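Local coordinates for protein putative solute-binding component of ABC transporter (Clostridium phytofermentans, PDB 4YS6) that binds beta-D-glucopyranose in the crystal and probably serves as the sugar-capturing, solute-binding component of an ABC transporter, at residues L126-D140 / Y322-P336. Sequence-based numbering, arbitrary orientation.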
loop_
_atom_site.group_PDB
_atom_site.type_symbol
_atom_site.label_atom_id
_atom_site.label_comp_id
_atom_site.label_asym_id
_atom_site.label_seq_id
_atom_site.Cartn_x
_atom_site.Cartn_y
_atom_site.Cartn_z
ATOM N N LEU A 126 5.469 7.018 -4.574
ATOM C CA LEU A 126 6.419 7.984 -5.084
ATOM C C LEU A 126 6.469 7.954 -6.633
ATOM O O LEU A 126 6.470 6.894 -7.256
ATOM C CB LEU A 126 7.785 7.729 -4.461
ATOM C CG LEU A 126 8.876 8.754 -4.759
ATOM C CD1 LEU A 126 8.501 10.142 -4.287
ATOM C CD2 LEU A 126 10.212 8.303 -4.165
ATOM N N ILE A 127 6.496 9.140 -7.231
ATOM C CA ILE A 127 6.643 9.307 -8.681
ATOM C C ILE A 127 8.128 9.342 -8.995
ATOM O O ILE A 127 8.867 10.104 -8.370
ATOM C CB ILE A 127 5.936 10.586 -9.153
ATOM C CG1 ILE A 127 4.420 10.417 -8.999
ATOM C CG2 ILE A 127 6.303 10.929 -10.593
ATOM C CD1 ILE A 127 3.641 11.704 -9.106
HETATM N N MSE A 128 8.559 8.472 -9.911
HETATM C CA MSE A 128 9.968 8.154 -10.128
HETATM C C MSE A 128 10.551 8.800 -11.389
HETATM O O MSE A 128 9.837 9.026 -12.373
HETATM C CB MSE A 128 10.159 6.618 -10.227
HETATM C CG MSE A 128 9.537 5.785 -9.159
HETATM SE SE MSE A 128 10.146 6.270 -7.375
HETATM C CE MSE A 128 11.950 5.515 -7.492
ATOM N N ASN A 129 11.860 9.044 -11.373
ATOM C CA ASN A 129 12.586 9.541 -12.537
ATOM C C ASN A 129 11.973 10.766 -13.163
ATOM O O ASN A 129 11.886 10.865 -14.390
ATOM C CB ASN A 129 12.692 8.461 -13.606
ATOM C CG ASN A 129 13.622 7.365 -13.218
ATOM O OD1 ASN A 129 14.488 7.550 -12.363
ATOM N ND2 ASN A 129 13.478 6.212 -13.863
ATOM N N SER A 130 11.537 11.690 -12.317
ATOM C CA SER A 130 11.011 12.972 -12.761
ATOM C C SER A 130 11.521 14.080 -11.886
ATOM O O SER A 130 11.518 13.933 -10.679
ATOM C CB SER A 130 9.483 12.977 -12.726
ATOM O OG SER A 130 8.987 14.280 -13.020
ATOM N N ASP A 131 11.955 15.183 -12.482
ATOM C CA ASP A 131 12.332 16.355 -11.698
ATOM C C ASP A 131 11.153 17.303 -11.428
ATOM O O ASP A 131 11.345 18.425 -10.965
ATOM C CB ASP A 131 13.464 17.118 -12.398
ATOM C CG ASP A 131 13.095 17.598 -13.796
ATOM O OD1 ASP A 131 11.892 17.625 -14.132
ATOM O OD2 ASP A 131 14.026 17.963 -14.565
ATOM N N ALA A 132 9.942 16.835 -11.699
ATOM C CA ALA A 132 8.745 17.653 -11.563
ATOM C C ALA A 132 8.014 17.445 -10.241
ATOM O O ALA A 132 6.980 18.088 -10.013
ATOM C CB ALA A 132 7.782 17.367 -12.720
ATOM N N VAL A 133 8.525 16.555 -9.386
ATOM C CA VAL A 133 7.827 16.186 -8.151
ATOM C C VAL A 133 8.269 17.126 -7.028
ATOM O O VAL A 133 9.469 17.224 -6.731
ATOM C CB VAL A 133 8.110 14.727 -7.752
ATOM C CG1 VAL A 133 7.321 14.353 -6.483
ATOM C CG2 VAL A 133 7.758 13.766 -8.910
ATOM N N SER A 134 7.309 17.837 -6.433
ATOM C CA SER A 134 7.589 18.857 -5.431
ATOM C C SER A 134 7.718 18.247 -4.037
ATOM O O SER A 134 8.672 18.526 -3.288
ATOM C CB SER A 134 6.473 19.918 -5.420
ATOM O OG SER A 134 6.228 20.449 -6.730
ATOM N N TYR A 135 6.713 17.447 -3.700
ATOM C CA TYR A 135 6.546 16.842 -2.380
ATOM C C TYR A 135 5.958 15.460 -2.483
ATOM O O TYR A 135 5.366 15.088 -3.500
ATOM C CB TYR A 135 5.644 17.697 -1.467
ATOM C CG TYR A 135 6.210 19.070 -1.196
ATOM C CD1 TYR A 135 7.186 19.274 -0.220
ATOM C CD2 TYR A 135 5.789 20.155 -1.935
ATOM C CE1 TYR A 135 7.731 20.526 -0.027
ATOM C CE2 TYR A 135 6.322 21.410 -1.728
ATOM C CZ TYR A 135 7.281 21.585 -0.787
ATOM O OH TYR A 135 7.791 22.838 -0.602
ATOM N N TYR A 136 6.128 14.704 -1.401
ATOM C CA TYR A 136 5.642 13.328 -1.281
ATOM C C TYR A 136 4.972 13.203 0.085
ATOM O O TYR A 136 5.563 13.559 1.108
ATOM C CB TYR A 136 6.804 12.353 -1.417
ATOM C CG TYR A 136 6.498 10.880 -1.293
ATOM C CD1 TYR A 136 5.356 10.329 -1.834
ATOM C CD2 TYR A 136 7.396 10.033 -0.645
ATOM C CE1 TYR A 136 5.115 8.957 -1.748
ATOM C CE2 TYR A 136 7.173 8.689 -0.546
ATOM C CZ TYR A 136 6.052 8.144 -1.085
ATOM O OH TYR A 136 5.871 6.777 -0.968
ATOM N N ALA A 137 3.745 12.688 0.090
ATOM C CA ALA A 137 3.013 12.410 1.319
ATOM C C ALA A 137 2.669 10.950 1.352
ATOM O O ALA A 137 2.054 10.445 0.419
ATOM C CB ALA A 137 1.768 13.206 1.385
ATOM N N THR A 138 3.013 10.268 2.431
ATOM C CA THR A 138 2.774 8.827 2.488
ATOM C C THR A 138 2.775 8.368 3.955
ATOM O O THR A 138 2.885 9.192 4.867
ATOM C CB THR A 138 3.837 8.094 1.655
ATOM O OG1 THR A 138 3.506 6.706 1.541
ATOM C CG2 THR A 138 5.209 8.257 2.292
ATOM N N PHE A 139 2.582 7.076 4.177
ATOM C CA PHE A 139 2.846 6.473 5.474
ATOM C C PHE A 139 4.276 5.960 5.461
ATOM O O PHE A 139 4.929 5.898 4.415
ATOM C CB PHE A 139 1.818 5.362 5.782
ATOM C CG PHE A 139 0.452 5.904 6.027
ATOM C CD1 PHE A 139 -0.371 6.227 4.963
ATOM C CD2 PHE A 139 0.005 6.143 7.311
ATOM C CE1 PHE A 139 -1.621 6.786 5.174
ATOM C CE2 PHE A 139 -1.261 6.696 7.510
ATOM C CZ PHE A 139 -2.046 7.028 6.443
ATOM N N ASP A 140 4.807 5.641 6.627
ATOM C CA ASP A 140 6.177 5.136 6.696
ATOM C C ASP A 140 6.202 3.704 6.185
ATOM O O ASP A 140 5.955 2.739 6.937
ATOM C CB ASP A 140 6.676 5.238 8.128
ATOM C CG ASP A 140 8.145 4.900 8.264
ATOM O OD1 ASP A 140 8.720 4.240 7.378
ATOM O OD2 ASP A 140 8.720 5.320 9.275
ATOM N N TYR A 322 13.466 8.965 0.793
ATOM C CA TYR A 322 12.862 8.721 -0.516
ATOM C C TYR A 322 13.573 9.489 -1.619
ATOM O O TYR A 322 13.403 10.692 -1.782
ATOM C CB TYR A 322 11.381 9.070 -0.466
ATOM C CG TYR A 322 10.599 8.038 0.306
ATOM C CD1 TYR A 322 10.283 6.801 -0.262
ATOM C CD2 TYR A 322 10.212 8.260 1.619
ATOM C CE1 TYR A 322 9.574 5.855 0.449
ATOM C CE2 TYR A 322 9.499 7.303 2.326
ATOM C CZ TYR A 322 9.198 6.109 1.745
ATOM O OH TYR A 322 8.499 5.170 2.471
ATOM N N ASP A 323 14.393 8.752 -2.352
ATOM C CA ASP A 323 15.058 9.247 -3.556
ATOM C C ASP A 323 14.263 8.733 -4.733
ATOM O O ASP A 323 14.066 7.516 -4.861
ATOM C CB ASP A 323 16.502 8.750 -3.590
ATOM C CG ASP A 323 17.313 9.320 -4.748
ATOM O OD1 ASP A 323 16.780 9.487 -5.866
ATOM O OD2 ASP A 323 18.511 9.597 -4.526
ATOM N N ASN A 324 13.754 9.613 -5.575
ATOM C CA ASN A 324 12.891 9.140 -6.653
ATOM C C ASN A 324 13.651 8.827 -7.937
ATOM O O ASN A 324 13.050 8.576 -8.977
ATOM C CB ASN A 324 11.772 10.153 -6.929
ATOM C CG ASN A 324 12.190 11.275 -7.857
ATOM O OD1 ASN A 324 13.358 11.710 -7.890
ATOM N ND2 ASN A 324 11.213 11.794 -8.601
ATOM N N GLY A 325 14.969 8.829 -7.872
ATOM C CA GLY A 325 15.784 8.583 -9.057
ATOM C C GLY A 325 16.396 9.862 -9.596
ATOM O O GLY A 325 17.489 9.854 -10.151
ATOM N N ASN A 326 15.691 10.974 -9.439
ATOM C CA ASN A 326 16.271 12.275 -9.744
ATOM C C ASN A 326 16.869 12.912 -8.489
ATOM O O ASN A 326 17.778 13.714 -8.559
ATOM C CB ASN A 326 15.212 13.179 -10.369
ATOM C CG ASN A 326 15.702 14.596 -10.582
ATOM O OD1 ASN A 326 16.469 14.888 -11.504
ATOM N ND2 ASN A 326 15.245 15.490 -9.739
ATOM N N GLY A 327 16.378 12.539 -7.325
ATOM C CA GLY A 327 16.969 13.044 -6.103
ATOM C C GLY A 327 16.017 12.880 -4.943
ATOM O O GLY A 327 14.940 12.329 -5.091
ATOM N N ILE A 328 16.438 13.355 -3.779
ATOM C CA ILE A 328 15.596 13.273 -2.591
ATOM C C ILE A 328 14.351 14.126 -2.737
ATOM O O ILE A 328 14.435 15.284 -3.113
ATOM C CB ILE A 328 16.365 13.732 -1.356
ATOM C CG1 ILE A 328 17.461 12.737 -1.015
ATOM C CG2 ILE A 328 15.399 13.940 -0.165
ATOM C CD1 ILE A 328 16.949 11.400 -0.492
ATOM N N VAL A 329 13.188 13.562 -2.419
ATOM C CA VAL A 329 11.942 14.316 -2.476
ATOM C C VAL A 329 11.519 14.635 -1.041
ATOM O O VAL A 329 11.464 13.746 -0.205
ATOM C CB VAL A 329 10.834 13.536 -3.220
ATOM C CG1 VAL A 329 9.546 14.323 -3.209
ATOM C CG2 VAL A 329 11.278 13.233 -4.640
ATOM N N PRO A 330 11.280 15.919 -0.736
ATOM C CA PRO A 330 10.861 16.233 0.638
ATOM C C PRO A 330 9.539 15.574 0.929
ATOM O O PRO A 330 8.609 15.701 0.117
ATOM C CB PRO A 330 10.736 17.748 0.653
ATOM C CG PRO A 330 11.490 18.225 -0.548
ATOM C CD PRO A 330 11.478 17.126 -1.557
ATOM N N SER A 331 9.489 14.842 2.040
ATOM C CA SER A 331 8.346 13.976 2.340
ATOM C C SER A 331 7.751 14.174 3.705
ATOM O O SER A 331 8.425 14.595 4.646
ATOM C CB SER A 331 8.742 12.511 2.213
ATOM O OG SER A 331 9.346 12.229 0.955
ATOM N N TYR A 332 6.471 13.851 3.812
ATOM C CA TYR A 332 5.827 13.720 5.115
ATOM C C TYR A 332 5.380 12.288 5.252
ATOM O O TYR A 332 4.601 11.807 4.431
ATOM C CB TYR A 332 4.648 14.660 5.298
ATOM C CG TYR A 332 4.220 14.707 6.734
ATOM C CD1 TYR A 332 3.409 13.719 7.268
ATOM C CD2 TYR A 332 4.684 15.695 7.569
ATOM C CE1 TYR A 332 3.046 13.737 8.612
ATOM C CE2 TYR A 332 4.329 15.722 8.916
ATOM C CZ TYR A 332 3.511 14.736 9.417
ATOM O OH TYR A 332 3.156 14.764 10.745
ATOM N N LEU A 333 5.892 11.627 6.283
ATOM C CA LEU A 333 5.569 10.232 6.577
ATOM C C LEU A 333 4.646 10.152 7.790
ATOM O O LEU A 333 5.047 10.525 8.901
ATOM C CB LEU A 333 6.836 9.441 6.857
ATOM C CG LEU A 333 7.659 8.893 5.688
ATOM C CD1 LEU A 333 7.870 9.891 4.589
ATOM C CD2 LEU A 333 9.004 8.346 6.187
ATOM N N CYS A 334 3.413 9.714 7.560
ATOM C CA CYS A 334 2.471 9.461 8.648
ATOM C C CYS A 334 2.738 8.087 9.276
ATOM O O CYS A 334 3.308 7.187 8.653
ATOM C CB CYS A 334 1.031 9.524 8.156
ATOM S SG CYS A 334 0.504 11.066 7.294
ATOM N N GLU A 335 2.270 7.903 10.506
ATOM C CA GLU A 335 2.543 6.674 11.250
ATOM C C GLU A 335 1.486 5.581 11.009
ATOM O O GLU A 335 0.284 5.824 11.157
ATOM C CB GLU A 335 2.619 6.985 12.749
ATOM C CG GLU A 335 3.199 5.845 13.573
ATOM C CD GLU A 335 3.349 6.197 15.040
ATOM O OE1 GLU A 335 2.347 6.618 15.658
ATOM O OE2 GLU A 335 4.469 6.060 15.575
ATOM N N PRO A 336 1.929 4.389 10.581
ATOM C CA PRO A 336 1.000 3.264 10.414
ATOM C C PRO A 336 0.799 2.587 11.757
ATOM O O PRO A 336 1.691 2.671 12.616
ATOM C CB PRO A 336 1.718 2.371 9.402
ATOM C CG PRO A 336 3.160 2.587 9.697
ATOM C CD PRO A 336 3.291 4.021 10.160
HETATM O O HOH W 1 9.569 4.537 4.823
#
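Tyr-136 turns the edge of its ring onto the face of Tyr-322 in a T-shaped stack, planes at 79°, with Tyr-136 CE2 3.5 Å above the Tyr-322 plane, over its centre; Phe-181 also stacks with Tyr-322. Leu-126 CD1 lies on one face of Tyr-136, offset toward the rim, while Ser-331 OG sits at its edge near the ring plane. Because CG of Tyr-136 stands anti to the backbone N (chi1 179°), the ring reaches past Ser-331 to Tyr-322. On the opposite face of the sheet, with Ala-137 and Tyr-332, the edge of Phe-139 meets Glu-335 O in plane. Cys-334 CB touches Phe-139 CD2 at 3.6 Å, and Cys-334 SG makes a long sulfur-aromatic contact above the ring.

Parallel strands 135-139 and 331-339, neighbours in the mixed sheet of one domain of a periplasmic binding protein fold, share five backbone hydrogen bonds. Beyond them, Asn-324 locks two loops together. Asn-324 ND2 donates to Ile-127 O (2.9 Å) and Ser-130 O (3.0 Å), both near the amide plane. Asn-324 O accepts from Asn-129 N at 2.7 Å. OD1 turns back to accept from Asn-326 N and Gly-327 N, so both ends of the amide are engaged and its rotation is fixed.

At the other end, one water bridges Asp-140 OD1 and Tyr-322 OH, each 2.7 Å away; OD1 also caps the following helix at Met-143 N, and Tyr-322 OH hydrogen-bonds Asn-141 ND2. Tyr-136 OH and Thr-138 OG1 both hydrogen-bond the backbone oxygen of Asp-124, a glucose-pocket residue they probably help position as a second shell.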